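Local coordinates for protein guanine nucleotide exchange factor SRM1 (Saccharomyces cerevisiae, PDB 3OF7) that promotes the exchange of GDP for GTP on the small GTPases Gsp1 and Gsp2, binds chromatin and controls RNA metabolism and nuclear transport, at residues L334-R339 with F343-P348. Residues are numbered along the deposited sequence; the frame is centred on the assembly and turned at random.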
ATOM      1  N   LEU A 334     -15.253  -8.214   1.096  1.00 21.52           N
ATOM      2  CA  LEU A 334     -14.386  -7.223   1.712  1.00 21.04           C
ATOM      3  C   LEU A 334     -14.886  -6.867   3.108  1.00 20.91           C
ATOM      4  O   LEU A 334     -16.046  -6.480   3.291  1.00 21.33           O
ATOM      5  CB  LEU A 334     -14.300  -5.975   0.833  1.00 20.96           C
ATOM      6  CG  LEU A 334     -13.198  -4.953   1.117  1.00 20.85           C
ATOM      7  CD1 LEU A 334     -11.808  -5.553   0.896  1.00 18.96           C
ATOM      8  CD2 LEU A 334     -13.403  -3.737   0.220  1.00 20.75           C
ATOM      9  N   TYR A 335     -13.997  -7.014   4.082  1.00 20.76           N
ATOM     10  CA  TYR A 335     -14.284  -6.667   5.472  1.00 20.72           C
ATOM     11  C   TYR A 335     -13.503  -5.412   5.824  1.00 20.26           C
ATOM     12  O   TYR A 335     -12.291  -5.366   5.633  1.00 19.85           O
ATOM     13  CB  TYR A 335     -13.864  -7.801   6.399  1.00 21.27           C
ATOM     14  CG  TYR A 335     -14.632  -9.080   6.173  1.00 23.26           C
ATOM     15  CD1 TYR A 335     -15.724  -9.409   6.979  1.00 25.39           C
ATOM     16  CD2 TYR A 335     -14.268  -9.963   5.153  1.00 25.24           C
ATOM     17  CE1 TYR A 335     -16.440 -10.589   6.772  1.00 26.98           C
ATOM     18  CE2 TYR A 335     -14.974 -11.144   4.941  1.00 27.06           C
ATOM     19  CZ  TYR A 335     -16.058 -11.444   5.752  1.00 27.82           C
ATOM     20  OH  TYR A 335     -16.750 -12.609   5.540  1.00 30.84           O
ATOM     21  N   SER A 336     -14.192  -4.402   6.344  1.00 19.43           N
ATOM     22  CA  SER A 336     -13.512  -3.183   6.750  1.00 18.74           C
ATOM     23  C   SER A 336     -13.640  -2.931   8.250  1.00 18.19           C
ATOM     24  O   SER A 336     -14.594  -3.395   8.900  1.00 17.97           O
ATOM     25  CB  SER A 336     -14.042  -1.984   5.971  1.00 18.81           C
ATOM     26  OG  SER A 336     -15.359  -1.664   6.371  1.00 21.74           O
ATOM     27  N   CYS A 337     -12.669  -2.205   8.794  1.00 16.93           N
ATOM     28  CA  CYS A 337     -12.744  -1.718  10.169  1.00 16.68           C
ATOM     29  C   CYS A 337     -11.906  -0.457  10.338  1.00 15.85           C
ATOM     30  O   CYS A 337     -10.986  -0.199   9.554  1.00 14.72           O
ATOM     31  CB  CYS A 337     -12.294  -2.785  11.168  1.00 16.59           C
ATOM     32  SG  CYS A 337     -10.656  -3.458  10.890  1.00 18.92           S
ATOM     33  N   GLY A 338     -12.230   0.311  11.376  1.00 15.83           N
ATOM     34  CA  GLY A 338     -11.553   1.566  11.658  1.00 15.83           C
ATOM     35  C   GLY A 338     -12.441   2.783  11.503  1.00 15.71           C
ATOM     36  O   GLY A 338     -13.662   2.737  11.738  1.00 15.61           O
ATOM     37  N   ARG A 339     -11.818   3.870  11.068  1.00 15.49           N
ATOM     38  CA  ARG A 339     -12.418   5.197  11.094  1.00 15.71           C
ATOM     39  C   ARG A 339     -13.583   5.412  10.120  1.00 15.77           C
ATOM     40  O   ARG A 339     -13.584   4.896   8.997  1.00 15.94           O
ATOM     41  CB  ARG A 339     -11.321   6.230  10.848  1.00 15.57           C
ATOM     42  CG  ARG A 339     -11.733   7.642  11.166  1.00 15.66           C
ATOM     43  CD  ARG A 339     -10.500   8.521  11.238  1.00 16.37           C
ATOM     44  NE  ARG A 339     -10.884   9.881  11.594  1.00 16.33           N
ATOM     45  CZ  ARG A 339     -10.052  10.915  11.643  1.00 16.42           C
ATOM     46  NH1 ARG A 339      -8.760  10.766  11.356  1.00 14.77           N
ATOM     47  NH2 ARG A 339     -10.523  12.104  11.995  1.00 14.94           N
ATOM     48  N   PHE A 343     -15.581   8.477   5.976  1.00 14.31           N
ATOM     49  CA  PHE A 343     -16.161   7.316   5.301  1.00 14.46           C
ATOM     50  C   PHE A 343     -15.113   6.280   4.895  1.00 14.11           C
ATOM     51  O   PHE A 343     -15.319   5.539   3.925  1.00 14.32           O
ATOM     52  CB  PHE A 343     -16.972   7.736   4.064  1.00 14.21           C
ATOM     53  CG  PHE A 343     -18.218   8.549   4.370  1.00 14.88           C
ATOM     54  CD1 PHE A 343     -18.946   8.348   5.546  1.00 16.23           C
ATOM     55  CD2 PHE A 343     -18.680   9.479   3.442  1.00 16.24           C
ATOM     56  CE1 PHE A 343     -20.116   9.095   5.815  1.00 16.88           C
ATOM     57  CE2 PHE A 343     -19.854  10.228   3.690  1.00 17.65           C
ATOM     58  CZ  PHE A 343     -20.566  10.026   4.887  1.00 18.19           C
ATOM     59  N   GLU A 344     -14.000   6.222   5.634  1.00 13.45           N
ATOM     60  CA  GLU A 344     -12.879   5.351   5.268  1.00 13.43           C
ATOM     61  C   GLU A 344     -13.313   3.900   5.125  1.00 13.37           C
ATOM     62  O   GLU A 344     -12.881   3.216   4.194  1.00 13.09           O
ATOM     63  CB  GLU A 344     -11.712   5.467   6.265  1.00 13.12           C
ATOM     64  CG  GLU A 344     -11.041   6.841   6.298  1.00 13.44           C
ATOM     65  CD  GLU A 344     -11.600   7.781   7.370  1.00 15.02           C
ATOM     66  OE1 GLU A 344     -12.823   7.744   7.657  1.00 12.61           O
ATOM     67  OE2 GLU A 344     -10.801   8.583   7.915  1.00 15.40           O
ATOM     68  N   VAL A 345     -14.176   3.441   6.035  1.00 14.11           N
ATOM     69  CA  VAL A 345     -14.595   2.032   6.055  1.00 14.77           C
ATOM     70  C   VAL A 345     -15.640   1.662   4.981  1.00 15.43           C
ATOM     71  O   VAL A 345     -15.861   0.477   4.718  1.00 15.77           O
ATOM     72  CB  VAL A 345     -15.050   1.565   7.466  1.00 14.83           C
ATOM     73  CG1 VAL A 345     -13.853   1.571   8.414  1.00 14.85           C
ATOM     74  CG2 VAL A 345     -16.168   2.458   7.999  1.00 14.65           C
ATOM     75  N   GLY A 346     -16.266   2.670   4.372  1.00 15.95           N
ATOM     76  CA  GLY A 346     -17.151   2.458   3.220  1.00 16.88           C
ATOM     77  C   GLY A 346     -18.448   1.735   3.538  1.00 18.30           C
ATOM     78  O   GLY A 346     -18.977   1.008   2.688  1.00 17.44           O
ATOM     79  N   ILE A 347     -18.935   1.922   4.767  1.00 19.08           N
ATOM     80  CA  ILE A 347     -20.217   1.363   5.217  1.00 20.79           C
ATOM     81  C   ILE A 347     -21.253   2.503   5.274  1.00 21.91           C
ATOM     82  O   ILE A 347     -20.991   3.548   5.880  1.00 22.34           O
ATOM     83  CB  ILE A 347     -20.084   0.670   6.605  1.00 20.59           C
ATOM     84  CG1 ILE A 347     -19.042  -0.460   6.552  1.00 20.55           C
ATOM     85  CG2 ILE A 347     -21.437   0.145   7.094  1.00 20.85           C
ATOM     86  CD1 ILE A 347     -18.511  -0.899   7.904  1.00 20.62           C
ATOM     87  N   PRO A 348     -22.418   2.325   4.623  1.00 22.97           N
ATOM     88  CA  PRO A 348     -23.379   3.429   4.643  1.00 23.85           C
ATOM     89  C   PRO A 348     -24.068   3.560   6.003  1.00 24.65           C
ATOM     90  O   PRO A 348     -24.228   2.562   6.705  1.00 24.34           O
ATOM     91  CB  PRO A 348     -24.386   3.041   3.562  1.00 24.11           C
ATOM     92  CG  PRO A 348     -24.319   1.555   3.497  1.00 23.60           C
ATOM     93  CD  PRO A 348     -22.935   1.143   3.907  1.00 22.88           C
TER
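The hydroxyl of S336 donates a hydrogen bond to the backbone carbonyl of V345, with S336 OG 2.8 Å from V345 O and tilted 18° from the carbonyl plane. Its chi1 of 70° sets OG between its own backbone N and carbonyl carbon, facing the type I turn F343–G346. V345 N gives a weak hydrogen bond to R339 O, 3.4 Å long and bent to 131° at the hydrogen. R339 and E344 add an attraction of charges alone. E344 OE2 lies 3.3 Å from R339 CD, and the long salt bridge from R339 NE to E344 OE2 spans 3.9 Å with the oxygen well out of the guanidinium plane. Stronger partners lie beside them: D341 for R339 NE, and for E344 the ND1 of H387 at OE2 and the backbone N of M342 at OE1. Replacing E344 by alanine would probably leave H387 and the M342 amide without this acceptor and uncover the R339 methylenes. In the packing around these bonds, methyl groups meet backbone and hydroxyl atoms: V345 CG1 lies 3.4 Å from C337 C, where the chain turns at G338, and I347 CD1 approaches S336 OG at 3.6 Å. Within the sixth RCC1 repeat of the beta-propeller, two hydrogen bonds to backbone carbonyls thus join the turn to strand 334-337 and the corner after it, while the buried carboxylate is held chiefly by M342 and H387.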